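Local coordinates for protein adenylate cyclase (Hippeastrum hybrid cultivar, PDB 6YP4) that acts mainly as a triphosphatase, although named as a putative adenylyl cyclase, and binds a non-hydrolysable GTP analogue and magnesium in its pocket, at residues 53-58 / 93-98; 62-67 / 103-108; 109-114 / 118-123. All blocks are in the same frame, centred on the assembly; numbering follows the deposited sequence. Where two conformers were deposited one is given.

Contacts 1 and 2 set neighbouring strands of the antiparallel sheet against helix 88-96 (contact 1) and the turn between helices 101-104 and 109-118 (contact 2); their centres lie 11 Å apart. Strands 49-56 and 61-73 share a probable backbone hydrogen bond from Arg54 N to Val63 O. The first supplies Arg54, and Arg52 beside it, to the bound GTP analogue, and the second Lys67. Along the chain these two contacts interlock, since 53-58 and 62-67 both precede 93-98 and 103-108. Contact 3 follows in series, on helix 109-118 and its exit loop. It is centred 9 Å from contact 2, which it touches, and 18 Å from contact 1, which it does not. The three thus mark a path from the ligand-binding wall to the outer helices.

Contact 1: residues 53-58 / 93-98; sequences IRFYDA and EVTANP. With GCP (phosphomethylphosphonic acid guanylate ester), chain B.
Oxygen O2B of the GTP analogue GCP is gripped by both terminal nitrogens of Arg54, whose strand, 49-56, forms part of the curved antiparallel sheet of this CYTH protein, while its neighbours Ile53 and Phe55 meet helix 88-96. Arg54 NH2 gives GCP O2B the stronger bond, 3.0 Å long with an N-H...O angle of 162°. A weak, more bent bond runs from Arg54 NH1 to GCP O2B at 3.4 Å. O2B lies at the edge of the guanidinium and in its plane, a placement that presents both donors to it. The bend at chi3 (-66°) turns the otherwise extended arginine chain to make this approach. Arg54 NH1 also donates to Tyr56 OH at 3.2 Å, the hydroxyl being tilted 17° from the guanidinium plane, and NE is bonded to Asn34 OD1. With all three nitrogens engaged, rotation of the group should be restrained. Arg52, Arg137, Lys67, Lys195 and Lys28 of the second subunit also bond the analogue, consistent with the triphosphate tunnel known for this family.

Ile53 and Phe55 point their CB atoms toward helix 88-96. Their contact with it is small, burying 124 Å² in total, and contains no hydrogen bond across the segments. Thr95 OG1 approaches the edge of the Phe55 ring in plane, 3.8 Å from Phe55 CZ, while its polar partner is Gly91 O within the helix. The apolar part is a single methyl-to-methyl touch, Ile53 CD1 on Val94 CG1 at 3.6 Å.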
loop_
_atom_site.group_PDB
_atom_site.type_symbol
_atom_site.label_atom_id
_atom_site.label_comp_id
_atom_site.label_asym_id
_atom_site.label_seq_id
_atom_site.Cartn_x
_atom_site.Cartn_y
_atom_site.Cartn_z
ATOM N N ILE A 53 -6.357 9.697 13.635
ATOM C CA ILE A 53 -7.225 8.582 13.262
ATOM C C ILE A 53 -7.813 8.899 11.890
ATOM O O ILE A 53 -8.502 9.912 11.714
ATOM C CB ILE A 53 -8.315 8.321 14.312
ATOM C CG1 ILE A 53 -7.686 7.902 15.659
ATOM C CG2 ILE A 53 -9.285 7.225 13.837
ATOM C CD1 ILE A 53 -8.713 7.628 16.762
ATOM N N ARG A 54 -7.501 8.061 10.903
ATOM C CA ARG A 54 -7.942 8.270 9.526
ATOM C C ARG A 54 -9.022 7.263 9.163
ATOM O O ARG A 54 -8.841 6.050 9.346
ATOM C CB ARG A 54 -6.771 8.156 8.543
ATOM C CG ARG A 54 -7.206 8.017 7.063
ATOM C CD ARG A 54 -5.999 7.915 6.126
ATOM N NE ARG A 54 -5.182 9.132 6.059
ATOM C CZ ARG A 54 -3.928 9.145 5.618
ATOM N NH1 ARG A 54 -3.356 8.006 5.232
ATOM N NH2 ARG A 54 -3.236 10.281 5.578
ATOM N N PHE A 55 -10.127 7.763 8.616
ATOM C CA PHE A 55 -11.218 6.931 8.124
ATOM C C PHE A 55 -11.207 6.931 6.602
ATOM O O PHE A 55 -11.086 7.997 5.988
ATOM C CB PHE A 55 -12.565 7.449 8.650
ATOM C CG PHE A 55 -12.672 7.437 10.148
ATOM C CD1 PHE A 55 -12.932 6.263 10.829
ATOM C CD2 PHE A 55 -12.518 8.600 10.870
ATOM C CE1 PHE A 55 -13.025 6.251 12.217
ATOM C CE2 PHE A 55 -12.604 8.596 12.255
ATOM C CZ PHE A 55 -12.863 7.428 12.928
ATOM N N TYR A 56 -11.317 5.743 5.995
ATOM C CA TYR A 56 -11.377 5.597 4.541
ATOM C C TYR A 56 -12.822 5.383 4.104
ATOM O O TYR A 56 -13.538 4.562 4.691
ATOM C CB TYR A 56 -10.511 4.418 4.043
ATOM C CG TYR A 56 -8.993 4.664 4.097
ATOM C CD1 TYR A 56 -8.293 4.552 5.284
ATOM C CD2 TYR A 56 -8.277 4.997 2.953
ATOM C CE1 TYR A 56 -6.919 4.763 5.340
ATOM C CE2 TYR A 56 -6.892 5.202 2.999
ATOM C CZ TYR A 56 -6.224 5.081 4.197
ATOM O OH TYR A 56 -4.855 5.293 4.261
ATOM N N ASP A 57 -13.241 6.133 3.078
ATOM C CA ASP A 57 -14.549 6.014 2.408
ATOM C C ASP A 57 -15.646 6.039 3.469
ATOM O O ASP A 57 -15.651 6.938 4.323
ATOM C CB ASP A 57 -14.555 4.782 1.510
ATOM C CG ASP A 57 -13.501 4.839 0.448
ATOM O OD1 ASP A 57 -13.118 5.958 0.058
ATOM O OD2 ASP A 57 -13.057 3.769 -0.003
ATOM N N ALA A 58 -16.572 5.088 3.465
ATOM C CA ALA A 58 -17.710 5.118 4.368
ATOM C C ALA A 58 -17.430 4.206 5.561
ATOM O O ALA A 58 -18.044 3.158 5.750
ATOM C CB ALA A 58 -18.981 4.719 3.626
ATOM N N GLU A 93 -15.688 5.335 18.185
ATOM C CA GLU A 93 -15.936 5.484 19.620
ATOM C C GLU A 93 -14.938 6.447 20.246
ATOM O O GLU A 93 -15.288 7.224 21.146
ATOM C CB GLU A 93 -15.852 4.134 20.349
ATOM C CG GLU A 93 -16.682 2.983 19.792
ATOM C CD GLU A 93 -16.618 1.718 20.666
ATOM O OE1 GLU A 93 -17.679 1.235 21.104
ATOM O OE2 GLU A 93 -15.502 1.212 20.915
ATOM N N VAL A 94 -13.674 6.368 19.824
ATOM C CA VAL A 94 -12.673 7.328 20.276
ATOM C C VAL A 94 -13.080 8.735 19.880
ATOM O O VAL A 94 -12.988 9.673 20.679
ATOM C CB VAL A 94 -11.289 6.977 19.713
ATOM C CG1 VAL A 94 -10.331 8.125 19.967
ATOM C CG2 VAL A 94 -10.768 5.706 20.363
ATOM N N THR A 95 -13.523 8.908 18.638
ATOM C CA THR A 95 -13.957 10.228 18.203
ATOM C C THR A 95 -15.111 10.736 19.060
ATOM O O THR A 95 -15.130 11.909 19.452
ATOM C CB THR A 95 -14.344 10.187 16.724
ATOM O OG1 THR A 95 -13.252 9.670 15.959
ATOM C CG2 THR A 95 -14.678 11.587 16.221
ATOM N N ALA A 96 -16.054 9.858 19.410
ATOM C CA ALA A 96 -17.235 10.284 20.157
ATOM C C ALA A 96 -16.896 10.661 21.598
ATOM O O ALA A 96 -17.473 11.606 22.149
ATOM C CB ALA A 96 -18.296 9.189 20.123
ATOM N N ASN A 97 -15.975 9.940 22.232
ATOM C CA ASN A 97 -15.600 10.196 23.629
ATOM C C ASN A 97 -14.092 10.092 23.779
ATOM O O ASN A 97 -13.571 9.083 24.267
ATOM C CB ASN A 97 -16.280 9.215 24.590
ATOM C CG ASN A 97 -17.789 9.240 24.496
ATOM O OD1 ASN A 97 -18.435 10.191 24.935
ATOM N ND2 ASN A 97 -18.363 8.176 23.948
ATOM N N PRO A 98 -13.348 11.121 23.367
ATOM C CA PRO A 98 -11.883 11.014 23.427
ATOM C C PRO A 98 -11.335 10.941 24.843
ATOM O O PRO A 98 -10.176 10.542 25.011
ATOM C CB PRO A 98 -11.394 12.270 22.686
ATOM C CG PRO A 98 -12.581 13.142 22.532
ATOM C CD PRO A 98 -13.791 12.280 22.573
HETATM P PG GCP B . 1.178 12.983 3.963
HETATM O O1G GCP B . 1.964 13.884 3.058
HETATM O O2G GCP B . -0.303 13.115 3.688
HETATM O O3G GCP B . 1.473 13.329 5.402
HETATM C C3B GCP B . 1.691 11.262 3.627
HETATM P PB GCP B . 0.788 10.142 4.795
HETATM O O1B GCP B . 0.676 10.725 6.174
HETATM O O2B GCP B . -0.560 9.758 4.236
HETATM O O3A GCP B . 1.718 8.790 4.889
HETATM P PA GCP B . 1.096 7.430 5.570
HETATM O O1A GCP B . 2.189 6.845 6.447
HETATM O O2A GCP B . -0.086 7.842 6.422
HETATM O "O5'" GCP B . 0.580 6.363 4.367
HETATM C "C5'" GCP B . 0.958 6.619 3.021
HETATM C "C4'" GCP B . 2.525 6.459 2.817
HETATM O "O4'" GCP B . 3.124 5.180 3.479
HETATM C "C3'" GCP B . 2.771 6.335 1.569
HETATM O "O3'" GCP B . 3.928 7.130 1.212
HETATM C "C2'" GCP B . 2.977 4.700 1.259
HETATM O "O2'" GCP B . 4.061 4.440 0.290
HETATM C "C1'" GCP B . 3.158 4.083 2.362
HETATM N N9 GCP B . 2.048 3.070 2.570
HETATM C C8 GCP B . 0.976 3.378 3.311
HETATM N N7 GCP B . 0.148 2.318 3.340
HETATM C C5 GCP B . 0.711 1.344 2.608
HETATM C C6 GCP B . 0.299 0.049 2.301
HETATM O O6 GCP B . -0.732 -0.360 2.721
HETATM N N1 GCP B . 1.063 -0.731 1.537
HETATM C C2 GCP B . 2.246 -0.260 1.057
HETATM N N2 GCP B . 2.997 -1.203 0.231
HETATM N N3 GCP B . 2.649 1.005 1.354
HETATM C C4 GCP B . 1.881 1.805 2.131
#

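Contact 2: residues 62-67 / 103-108; sequences CVLSLK and SLLEKS. With GCP (phosphomethylphosphonic acid guanylate ester), chain B.
Strand 61-73 is part of the curved antiparallel sheet of the CYTH fold, and here its outer side meets a type I turn that leads into a helix N-cap. Leu64 carries the strand's part of the contact through one methyl. Leu64 CD2 lies 3.5 Å from Ser108 OG and 4.3 Å from Leu105 CD1, touching the first and last residues of the turn. CG is anti to the backbone N (chi1 172°), which extends the isobutyl group away from the strand and toward them. The interface is compact, at 104 Å² summed over both sides, and no hydrogen bond crosses it.

The turn is closed by Ser108 N donating to Leu105 O at 2.9 Å. Ser108 then acts as N-cap of helix 109-118: its OG is bonded to Trp111 N and more weakly to Ile110 N. The Leu64 methyl therefore lies against a hydroxyl whose polar partners are backbone N-H groups of the helix start.

The same strand serves the ligand pocket by its other face. Lys67 NZ donates to O1B of GCP at 3.0 Å. A bend near the end of the lysine chain (chi4 -126°) turns the amine toward this oxygen, and GCP O3G lies 3.5 Å from Lys67 NZ. Val63 and Ser65 pack on Glu83, a magnesium-binding residue.

Around this junction, Leu64 and Leu66 also rest on Ile110 of helix 109-118, Leu105 reaches Trp111 of that helix and Ile90 of helix 88-96, and strand 61-73 runs between strands 49-56 and 76-86.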
loop_
_atom_site.group_PDB
_atom_site.type_symbol
_atom_site.label_atom_id
_atom_site.label_comp_id
_atom_site.label_asym_id
_atom_site.label_seq_id
_atom_site.Cartn_x
_atom_site.Cartn_y
_atom_site.Cartn_z
ATOM N N CYS A 62 -9.815 1.947 8.874
ATOM C CA CYS A 62 -9.387 2.924 9.878
ATOM C C CYS A 62 -7.923 2.698 10.219
ATOM O O CYS A 62 -7.506 1.556 10.458
ATOM C CB CYS A 62 -10.241 2.824 11.159
ATOM S SG CYS A 62 -9.941 4.164 12.393
ATOM N N VAL A 63 -7.142 3.775 10.267
ATOM C CA VAL A 63 -5.712 3.688 10.553
ATOM C C VAL A 63 -5.353 4.670 11.663
ATOM O O VAL A 63 -5.663 5.866 11.566
ATOM C CB VAL A 63 -4.854 3.961 9.297
ATOM C CG1 VAL A 63 -3.356 3.864 9.645
ATOM C CG2 VAL A 63 -5.205 2.977 8.150
ATOM N N LEU A 64 -4.677 4.174 12.701
ATOM C CA LEU A 64 -4.184 4.998 13.804
ATOM C C LEU A 64 -2.696 5.249 13.628
ATOM O O LEU A 64 -1.954 4.333 13.269
ATOM C CB LEU A 64 -4.450 4.313 15.153
ATOM C CG LEU A 64 -3.876 4.871 16.451
ATOM C CD1 LEU A 64 -4.648 6.140 16.846
ATOM C CD2 LEU A 64 -3.998 3.827 17.550
ATOM N N SER A 65 -2.250 6.488 13.872
ATOM C CA SER A 65 -0.831 6.772 13.672
ATOM C C SER A 65 -0.311 7.814 14.650
ATOM O O SER A 65 -1.012 8.772 14.998
ATOM C CB SER A 65 -0.538 7.254 12.247
ATOM O OG SER A 65 -1.247 8.430 11.930
ATOM N N LEU A 66 0.937 7.631 15.068
ATOM C CA LEU A 66 1.677 8.653 15.797
ATOM C C LEU A 66 2.856 9.072 14.933
ATOM O O LEU A 66 3.646 8.226 14.511
ATOM C CB LEU A 66 2.141 8.134 17.161
ATOM C CG LEU A 66 2.991 9.094 18.001
ATOM C CD1 LEU A 66 2.157 10.314 18.409
ATOM C CD2 LEU A 66 3.506 8.378 19.223
ATOM N N LYS A 67 2.952 10.363 14.628
ATOM C CA LYS A 67 4.047 10.888 13.818
ATOM C C LYS A 67 4.798 11.950 14.611
ATOM O O LYS A 67 4.178 12.852 15.182
ATOM C CB LYS A 67 3.537 11.486 12.518
ATOM C CG LYS A 67 3.149 10.482 11.474
ATOM C CD LYS A 67 2.289 11.154 10.437
ATOM C CE LYS A 67 2.445 10.518 9.075
ATOM N NZ LYS A 67 2.808 11.559 8.083
ATOM N N SER A 103 -8.700 3.718 27.638
ATOM C CA SER A 103 -9.328 2.414 27.789
ATOM C C SER A 103 -9.702 1.836 26.425
ATOM O O SER A 103 -9.550 0.635 26.193
ATOM C CB SER A 103 -10.545 2.523 28.714
ATOM O OG SER A 103 -11.538 3.372 28.174
ATOM N N LEU A 104 -10.145 2.681 25.495
ATOM C CA LEU A 104 -10.548 2.181 24.186
ATOM C C LEU A 104 -9.353 1.650 23.397
ATOM O O LEU A 104 -9.471 0.642 22.684
ATOM C CB LEU A 104 -11.263 3.286 23.400
ATOM C CG LEU A 104 -12.633 3.725 23.920
ATOM C CD1 LEU A 104 -13.078 4.994 23.215
ATOM C CD2 LEU A 104 -13.666 2.639 23.760
ATOM N N LEU A 105 -8.199 2.312 23.504
ATOM C CA LEU A 105 -7.005 1.934 22.757
ATOM C C LEU A 105 -5.968 1.206 23.618
ATOM O O LEU A 105 -4.785 1.185 23.264
ATOM C CB LEU A 105 -6.382 3.179 22.121
ATOM C CG LEU A 105 -7.320 3.936 21.187
ATOM C CD1 LEU A 105 -6.698 5.186 20.602
ATOM C CD2 LEU A 105 -7.761 3.017 20.086
ATOM N N GLU A 106 -6.387 0.597 24.733
ATOM C CA GLU A 106 -5.431 0.097 25.722
ATOM C C GLU A 106 -4.479 -0.952 25.147
ATOM O O GLU A 106 -3.326 -1.048 25.586
ATOM C CB GLU A 106 -6.194 -0.462 26.924
ATOM C CG GLU A 106 -5.342 -1.136 27.972
ATOM C CD GLU A 106 -5.245 -2.638 27.758
ATOM O OE1 GLU A 106 -4.212 -3.227 28.141
ATOM O OE2 GLU A 106 -6.202 -3.229 27.210
ATOM N N LYS A 107 -4.928 -1.745 24.176
ATOM C CA LYS A 107 -4.082 -2.792 23.615
ATOM C C LYS A 107 -3.240 -2.328 22.432
ATOM O O LYS A 107 -2.486 -3.130 21.873
ATOM C CB LYS A 107 -4.927 -3.995 23.199
ATOM C CG LYS A 107 -6.014 -4.370 24.187
ATOM C CD LYS A 107 -6.771 -5.618 23.742
ATOM C CE LYS A 107 -7.459 -6.278 24.930
ATOM N NZ LYS A 107 -6.511 -7.061 25.778
ATOM N N SER A 108 -3.323 -1.062 22.047
ATOM C CA SER A 108 -2.613 -0.601 20.863
ATOM C C SER A 108 -1.146 -0.324 21.172
ATOM O O SER A 108 -0.817 0.352 22.155
ATOM C CB SER A 108 -3.264 0.660 20.299
ATOM O OG SER A 108 -2.391 1.279 19.365
HETATM P PG GCP B . 1.178 12.983 3.963
HETATM O O1G GCP B . 1.964 13.884 3.058
HETATM O O2G GCP B . -0.303 13.115 3.688
HETATM O O3G GCP B . 1.473 13.329 5.402
HETATM C C3B GCP B . 1.691 11.262 3.627
HETATM P PB GCP B . 0.788 10.142 4.795
HETATM O O1B GCP B . 0.676 10.725 6.174
HETATM O O2B GCP B . -0.560 9.758 4.236
HETATM O O3A GCP B . 1.718 8.790 4.889
HETATM P PA GCP B . 1.096 7.430 5.570
HETATM O O1A GCP B . 2.189 6.845 6.447
HETATM O O2A GCP B . -0.086 7.842 6.422
HETATM O "O5'" GCP B . 0.580 6.363 4.367
HETATM C "C5'" GCP B . 0.958 6.619 3.021
HETATM C "C4'" GCP B . 2.525 6.459 2.817
HETATM O "O4'" GCP B . 3.124 5.180 3.479
HETATM C "C3'" GCP B . 2.771 6.335 1.569
HETATM O "O3'" GCP B . 3.928 7.130 1.212
HETATM C "C2'" GCP B . 2.977 4.700 1.259
HETATM O "O2'" GCP B . 4.061 4.440 0.290
HETATM C "C1'" GCP B . 3.158 4.083 2.362
HETATM N N9 GCP B . 2.048 3.070 2.570
HETATM C C8 GCP B . 0.976 3.378 3.311
HETATM N N7 GCP B . 0.148 2.318 3.340
HETATM C C5 GCP B . 0.711 1.344 2.608
HETATM C C6 GCP B . 0.299 0.049 2.301
HETATM O O6 GCP B . -0.732 -0.360 2.721
HETATM N N1 GCP B . 1.063 -0.731 1.537
HETATM C C2 GCP B . 2.246 -0.260 1.057
HETATM N N2 GCP B . 2.997 -1.203 0.231
HETATM N N3 GCP B . 2.649 1.005 1.354
HETATM C C4 GCP B . 1.881 1.805 2.131
#

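Contact 3: residues 109-114 / 118-123; sequences RIWRRV and IGVADD
Arg112 and Asp122 form a salt bridge that fastens the exit loop of helix 109-118, which leads to strand 127-141 of the CYTH domain, back onto the same helix. NH2 of Arg112 lies 2.8 Å from OD1 of Asp122, with an N-H...O angle of 168°. The oxygen sits at the guanidinium edge, 7° out of its plane, while the carboxylate plane is turned 30° from that of the guanidinium. Arg112 CB points away from the loop, and bends at chi2 and chi3 bring the guanidinium back. Arg112 NH1 serves Glu106 O and gives a weak bond to a water molecule.

That water accepts from Trp111 NE1 at 3.1 Å; the same water lies 2.9 Å from Asp122 O, to which it can donate. Trp111 NE1 also makes a direct but weak bond to Asp122 O, 3.5 Å away. Water and carbonyl oxygen both lie in the indole plane at the ring edge, where the N-H can serve either.

At the helix end, Ile118 N donates weakly to Val114 O at 3.1 Å, and Gly119 leaves the helix with positive phi. Phe127 meets the indole edge-to-face. The loop brings Val120 CG2 to 3.8 Å from Val114 CG1 and 4.2 Å from Trp111 CH2.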
loop_
_atom_site.group_PDB
_atom_site.type_symbol
_atom_site.label_atom_id
_atom_site.label_comp_id
_atom_site.label_asym_id
_atom_site.label_seq_id
_atom_site.Cartn_x
_atom_site.Cartn_y
_atom_site.Cartn_z
ATOM N N ARG A 109 -0.271 -0.838 20.309
ATOM C CA ARG A 109 1.127 -0.431 20.309
ATOM C C ARG A 109 1.267 1.086 20.223
ATOM O O ARG A 109 2.141 1.680 20.866
ATOM C CB ARG A 109 1.835 -1.106 19.133
ATOM C CG ARG A 109 3.246 -0.661 18.886
ATOM C CD ARG A 109 3.831 -1.378 17.672
ATOM N NE ARG A 109 3.572 -0.668 16.415
ATOM C CZ ARG A 109 2.817 -1.131 15.420
ATOM N NH1 ARG A 109 2.660 -0.409 14.321
ATOM N NH2 ARG A 109 2.224 -2.313 15.507
ATOM N N ILE A 110 0.397 1.732 19.443
ATOM C CA ILE A 110 0.504 3.172 19.215
ATOM C C ILE A 110 0.117 3.939 20.465
ATOM O O ILE A 110 0.813 4.865 20.903
ATOM C CB ILE A 110 -0.368 3.598 18.018
ATOM C CG1 ILE A 110 -0.277 2.590 16.871
ATOM C CG2 ILE A 110 0.037 5.000 17.542
ATOM C CD1 ILE A 110 1.078 2.502 16.246
ATOM N N TRP A 111 -1.027 3.585 21.060
ATOM C CA TRP A 111 -1.382 4.205 22.330
ATOM C C TRP A 111 -0.308 3.947 23.383
ATOM O O TRP A 111 0.045 4.845 24.156
ATOM C CB TRP A 111 -2.739 3.701 22.812
ATOM C CG TRP A 111 -3.102 4.261 24.137
ATOM C CD1 TRP A 111 -3.241 3.582 25.319
ATOM C CD2 TRP A 111 -3.355 5.634 24.429
ATOM N NE1 TRP A 111 -3.572 4.465 26.330
ATOM C CE2 TRP A 111 -3.647 5.737 25.801
ATOM C CE3 TRP A 111 -3.368 6.796 23.659
ATOM C CZ2 TRP A 111 -3.951 6.953 26.420
ATOM C CZ3 TRP A 111 -3.677 8.006 24.269
ATOM C CH2 TRP A 111 -3.961 8.075 25.634
ATOM N N ARG A 112 0.243 2.728 23.411
ATOM C CA ARG A 112 1.328 2.442 24.346
ATOM C C ARG A 112 2.495 3.400 24.136
ATOM O O ARG A 112 3.097 3.872 25.105
ATOM C CB ARG A 112 1.777 0.980 24.202
ATOM C CG ARG A 112 2.504 0.374 25.402
ATOM C CD ARG A 112 1.883 0.804 26.743
ATOM N NE ARG A 112 0.457 0.521 26.812
ATOM C CZ ARG A 112 -0.360 1.077 27.706
ATOM N NH1 ARG A 112 -1.657 0.784 27.713
ATOM N NH2 ARG A 112 0.113 1.946 28.598
ATOM N N ARG A 113 2.804 3.733 22.877
ATOM C CA ARG A 113 3.927 4.629 22.607
ATOM C C ARG A 113 3.613 6.058 23.035
ATOM O O ARG A 113 4.493 6.764 23.538
ATOM C CB ARG A 113 4.304 4.584 21.126
ATOM C CG ARG A 113 5.605 5.321 20.802
ATOM C CD ARG A 113 5.950 5.275 19.313
ATOM N NE ARG A 113 6.129 3.914 18.812
ATOM C CZ ARG A 113 7.278 3.431 18.349
ATOM N NH1 ARG A 113 8.360 4.197 18.319
ATOM N NH2 ARG A 113 7.346 2.180 17.913
ATOM N N VAL A 114 2.368 6.500 22.840
ATOM C CA VAL A 114 1.952 7.813 23.331
ATOM C C VAL A 114 2.251 7.926 24.821
ATOM O O VAL A 114 2.839 8.908 25.286
ATOM C CB VAL A 114 0.458 8.051 23.039
ATOM C CG1 VAL A 114 -0.060 9.231 23.833
ATOM C CG2 VAL A 114 0.214 8.276 21.543
ATOM N N ILE A 118 5.516 10.228 26.208
ATOM C CA ILE A 118 5.007 11.565 26.495
ATOM C C ILE A 118 4.467 11.615 27.929
ATOM O O ILE A 118 4.203 12.694 28.472
ATOM C CB ILE A 118 3.955 11.988 25.444
ATOM C CG1 ILE A 118 4.599 12.212 24.063
ATOM C CG2 ILE A 118 3.247 13.283 25.820
ATOM C CD1 ILE A 118 4.987 10.958 23.265
ATOM N N GLY A 119 4.346 10.460 28.576
ATOM C CA GLY A 119 3.962 10.440 29.979
ATOM C C GLY A 119 2.538 10.859 30.268
ATOM O O GLY A 119 2.217 11.167 31.420
ATOM N N VAL A 120 1.674 10.881 29.248
ATOM C CA VAL A 120 0.273 11.217 29.460
ATOM C C VAL A 120 -0.363 10.212 30.419
ATOM O O VAL A 120 0.084 9.063 30.544
ATOM C CB VAL A 120 -0.491 11.256 28.124
ATOM C CG1 VAL A 120 0.205 12.181 27.128
ATOM C CG2 VAL A 120 -0.675 9.846 27.549
ATOM N N ALA A 121 -1.405 10.661 31.121
ATOM C CA ALA A 121 -2.153 9.776 32.003
ATOM C C ALA A 121 -2.654 8.567 31.221
ATOM O O ALA A 121 -3.180 8.705 30.112
ATOM C CB ALA A 121 -3.323 10.529 32.642
ATOM N N ASP A 122 -2.475 7.379 31.803
ATOM C CA ASP A 122 -2.697 6.147 31.053
ATOM C C ASP A 122 -4.146 5.994 30.601
ATOM O O ASP A 122 -4.406 5.347 29.582
ATOM C CB ASP A 122 -2.275 4.943 31.893
ATOM C CG ASP A 122 -2.388 3.638 31.133
ATOM O OD1 ASP A 122 -1.554 3.399 30.233
ATOM O OD2 ASP A 122 -3.309 2.851 31.433
ATOM N N ASP A 123 -5.098 6.586 31.327
ATOM C CA ASP A 123 -6.512 6.417 31.003
ATOM C C ASP A 123 -7.009 7.376 29.922
ATOM O O ASP A 123 -8.099 7.160 29.378
ATOM C CB ASP A 123 -7.360 6.574 32.269
ATOM C CG ASP A 123 -7.443 8.011 32.749
ATOM O OD1 ASP A 123 -6.558 8.821 32.404
ATOM O OD2 ASP A 123 -8.401 8.329 33.479
HETATM O O HOH W 1 -4.286 2.573 28.686
#